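Local coordinates for mandelate racemase/muconate lactonizing enzyme-like protein (Rubrobacter xylanophilus DSM 9941, PDB 3CYJ), which is of unknown precise function but belongs to the enolase superfamily, with a capping N-terminal domain and a TIM-barrel domain that holds a sodium ion, at residues K202-W207 with E222-E227. Residues are numbered along the deposited sequence; the frame is centred on the assembly and turned at random.
Sequences KQALYW and EPVSSE. With NA (sodium ion), chain E.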
ATOM      1  N   LYS A 202       8.761  -8.270  19.951  1.00 35.68           N
ATOM      2  CA  LYS A 202       8.408  -7.501  21.152  1.00 35.91           C
ATOM      3  C   LYS A 202       9.487  -7.538  22.193  1.00 36.66           C
ATOM      4  O   LYS A 202       9.584  -6.610  22.984  1.00 39.31           O
ATOM      5  CB  LYS A 202       7.085  -7.960  21.772  1.00 35.11           C
ATOM      6  CG  LYS A 202       5.849  -7.504  20.981  1.00 34.07           C
ATOM      7  CD  LYS A 202       5.624  -5.960  21.054  1.00 38.96           C
ATOM      8  CE  LYS A 202       4.894  -5.413  19.795  1.00 34.51           C
ATOM      9  NZ  LYS A 202       3.417  -5.835  19.733  1.00 33.24           N
ATOM     10  N   GLN A 203      10.297  -8.597  22.200  1.00 37.61           N
ATOM     11  CA  GLN A 203      11.472  -8.710  23.077  1.00 37.92           C
ATOM     12  C   GLN A 203      12.480  -7.636  22.683  1.00 37.08           C
ATOM     13  O   GLN A 203      13.010  -6.899  23.531  1.00 36.13           O
ATOM     14  CB  GLN A 203      12.078 -10.125  22.928  1.00 38.62           C
ATOM     15  CG  GLN A 203      12.943 -10.638  24.086  1.00 45.53           C
ATOM     16  CD  GLN A 203      13.584 -12.072  23.821  1.00 50.70           C
ATOM     17  OE1 GLN A 203      13.384 -12.672  22.738  1.00 48.85           O
ATOM     18  NE2 GLN A 203      14.381 -12.577  24.807  1.00 46.62           N
ATOM     19  N   ALA A 204      12.752  -7.537  21.387  1.00 36.88           N
ATOM     20  CA  ALA A 204      13.685  -6.554  20.871  1.00 36.99           C
ATOM     21  C   ALA A 204      13.170  -5.119  21.158  1.00 37.78           C
ATOM     22  O   ALA A 204      13.917  -4.256  21.563  1.00 36.77           O
ATOM     23  CB  ALA A 204      13.909  -6.777  19.362  1.00 37.09           C
ATOM     24  N   LEU A 205      11.883  -4.869  20.943  1.00 39.46           N
ATOM     25  CA  LEU A 205      11.333  -3.545  21.261  1.00 40.15           C
ATOM     26  C   LEU A 205      11.548  -3.230  22.737  1.00 40.42           C
ATOM     27  O   LEU A 205      11.971  -2.139  23.059  1.00 41.17           O
ATOM     28  CB  LEU A 205       9.857  -3.407  20.888  1.00 39.68           C
ATOM     29  CG  LEU A 205       9.189  -2.008  21.084  1.00 41.53           C
ATOM     30  CD1 LEU A 205       9.860  -0.889  20.300  1.00 41.51           C
ATOM     31  CD2 LEU A 205       7.713  -2.082  20.639  1.00 43.71           C
ATOM     32  N   TYR A 206      11.316  -4.183  23.633  1.00 41.08           N
ATOM     33  CA  TYR A 206      11.573  -3.939  25.071  1.00 40.47           C
ATOM     34  C   TYR A 206      13.038  -3.531  25.308  1.00 40.72           C
ATOM     35  O   TYR A 206      13.319  -2.533  26.001  1.00 39.97           O
ATOM     36  CB  TYR A 206      11.188  -5.146  25.943  1.00 40.66           C
ATOM     37  CG  TYR A 206      11.698  -4.980  27.344  1.00 43.01           C
ATOM     38  CD1 TYR A 206      10.968  -4.249  28.277  1.00 46.96           C
ATOM     39  CD2 TYR A 206      12.947  -5.507  27.731  1.00 43.18           C
ATOM     40  CE1 TYR A 206      11.463  -4.042  29.552  1.00 48.21           C
ATOM     41  CE2 TYR A 206      13.437  -5.308  28.979  1.00 44.86           C
ATOM     42  CZ  TYR A 206      12.690  -4.582  29.896  1.00 47.18           C
ATOM     43  OH  TYR A 206      13.187  -4.359  31.159  1.00 50.03           O
ATOM     44  N   TRP A 207      13.971  -4.292  24.719  1.00 40.54           N
ATOM     45  CA  TRP A 207      15.394  -4.095  24.991  1.00 40.22           C
ATOM     46  C   TRP A 207      15.967  -2.845  24.369  1.00 39.74           C
ATOM     47  O   TRP A 207      16.848  -2.263  24.948  1.00 39.96           O
ATOM     48  CB  TRP A 207      16.255  -5.314  24.622  1.00 39.33           C
ATOM     49  CG  TRP A 207      16.084  -6.401  25.629  1.00 39.85           C
ATOM     50  CD1 TRP A 207      15.424  -7.599  25.450  1.00 36.53           C
ATOM     51  CD2 TRP A 207      16.500  -6.367  27.005  1.00 39.21           C
ATOM     52  NE1 TRP A 207      15.422  -8.302  26.619  1.00 41.17           N
ATOM     53  CE2 TRP A 207      16.075  -7.569  27.596  1.00 41.84           C
ATOM     54  CE3 TRP A 207      17.213  -5.447  27.781  1.00 39.44           C
ATOM     55  CZ2 TRP A 207      16.350  -7.889  28.960  1.00 39.61           C
ATOM     56  CZ3 TRP A 207      17.493  -5.760  29.103  1.00 41.70           C
ATOM     57  CH2 TRP A 207      17.047  -6.976  29.684  1.00 40.78           C
ATOM     58  N   GLU A 222      20.973  -6.197  14.458  1.00 40.11           N
ATOM     59  CA  GLU A 222      20.365  -7.517  14.339  1.00 41.04           C
ATOM     60  C   GLU A 222      19.488  -7.905  15.522  1.00 40.65           C
ATOM     61  O   GLU A 222      19.626  -9.005  16.077  1.00 40.08           O
ATOM     62  CB  GLU A 222      21.439  -8.574  14.112  1.00 41.57           C
ATOM     63  CG  GLU A 222      21.980  -8.519  12.665  1.00 48.16           C
ATOM     64  CD  GLU A 222      23.182  -9.466  12.397  1.00 57.06           C
ATOM     65  OE1 GLU A 222      23.704 -10.101  13.346  1.00 58.03           O
ATOM     66  OE2 GLU A 222      23.625  -9.558  11.222  1.00 61.48           O
ATOM     67  N   PRO A 223      18.527  -7.022  15.865  1.00 40.65           N
ATOM     68  CA  PRO A 223      17.718  -7.351  17.031  1.00 39.96           C
ATOM     69  C   PRO A 223      16.896  -8.630  16.749  1.00 40.94           C
ATOM     70  O   PRO A 223      16.680  -9.431  17.664  1.00 41.05           O
ATOM     71  CB  PRO A 223      16.803  -6.146  17.179  1.00 37.69           C
ATOM     72  CG  PRO A 223      16.702  -5.535  15.741  1.00 40.31           C
ATOM     73  CD  PRO A 223      18.048  -5.814  15.118  1.00 40.20           C
ATOM     74  N   VAL A 224      16.406  -8.776  15.514  1.00 41.17           N
ATOM     75  CA  VAL A 224      15.676  -9.973  15.119  1.00 42.77           C
ATOM     76  C   VAL A 224      16.427 -10.624  13.973  1.00 45.14           C
ATOM     77  O   VAL A 224      17.370 -10.016  13.437  1.00 44.83           O
ATOM     78  CB  VAL A 224      14.195  -9.683  14.700  1.00 42.35           C
ATOM     79  CG1 VAL A 224      13.399  -9.190  15.884  1.00 37.22           C
ATOM     80  CG2 VAL A 224      14.120  -8.725  13.485  1.00 38.53           C
ATOM     81  N   SER A 225      16.019 -11.828  13.569  1.00 48.19           N
ATOM     82  CA  SER A 225      16.610 -12.392  12.336  1.00 51.52           C
ATOM     83  C   SER A 225      16.589 -11.396  11.201  1.00 52.63           C
ATOM     84  O   SER A 225      15.551 -10.790  10.943  1.00 53.75           O
ATOM     85  CB  SER A 225      15.856 -13.589  11.853  1.00 52.71           C
ATOM     86  OG  SER A 225      16.280 -13.888  10.510  1.00 57.58           O
ATOM     87  N   SER A 226      17.717 -11.232  10.496  1.00 54.24           N
ATOM     88  CA  SER A 226      17.775 -10.240   9.413  1.00 55.02           C
ATOM     89  C   SER A 226      16.986 -10.699   8.187  1.00 55.64           C
ATOM     90  O   SER A 226      16.774  -9.900   7.256  1.00 56.28           O
ATOM     91  CB  SER A 226      19.221  -9.922   9.000  1.00 55.23           C
ATOM     92  N   GLU A 227      16.570 -11.973   8.175  1.00 55.31           N
ATOM     93  CA  GLU A 227      15.538 -12.416   7.224  1.00 55.81           C
ATOM     94  C   GLU A 227      14.181 -11.853   7.612  1.00 54.12           C
ATOM     95  O   GLU A 227      13.280 -11.824   6.789  1.00 54.33           O
ATOM     96  CB  GLU A 227      15.453 -13.946   7.175  1.00 57.06           C
ATOM     97  CG  GLU A 227      16.270 -14.580   6.027  1.00 62.52           C
ATOM     98  CD  GLU A 227      15.422 -14.973   4.801  1.00 67.26           C
ATOM     99  OE1 GLU A 227      14.888 -14.062   4.115  1.00 72.00           O
ATOM    100  OE2 GLU A 227      15.296 -16.194   4.521  1.00 69.13           O
TER
HETATM  101 NA    NA E 371      26.117  -8.970  13.867  1.00 55.39          NA
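Ala204 and Pro223 meet methyl to ring: CB of Ala204 points from the helix at the loop and stops 3.7 Å from CB of Pro223, whose own CB is turned back toward it. The meeting is small and purely apolar, and with nothing beyond CB on the alanine the backbones come close, 5.6 Å between the CA atoms of Ala204 and Pro223. Val224 joins from the flank through one branch only, CG1 lying 4.3 Å from Ala204 CB. One residue before the proline, Glu222 heads the other way, toward the metal. Its CG lies anti to the carbonyl carbon (chi1 -75°) and the chain runs extended beyond it, bringing OE1 to 2.7 Å from the sodium ion, which Asp194 and Glu221 also bind. The same loop thus packs on the helix and holds the ion. Farther along, Ser225 OG accepts from Glu227 N at 3.0 Å, an ST turn just ahead of helix 229-238. In the beta/alpha (TIM) barrel, helix 201-215 leads into strand 219-221, with Glu222 just past its C-terminal end, where this superfamily usually binds metal; Leu235 of helix 229-238 packs against both Ala204 of the preceding helix and Pro223 of the loop.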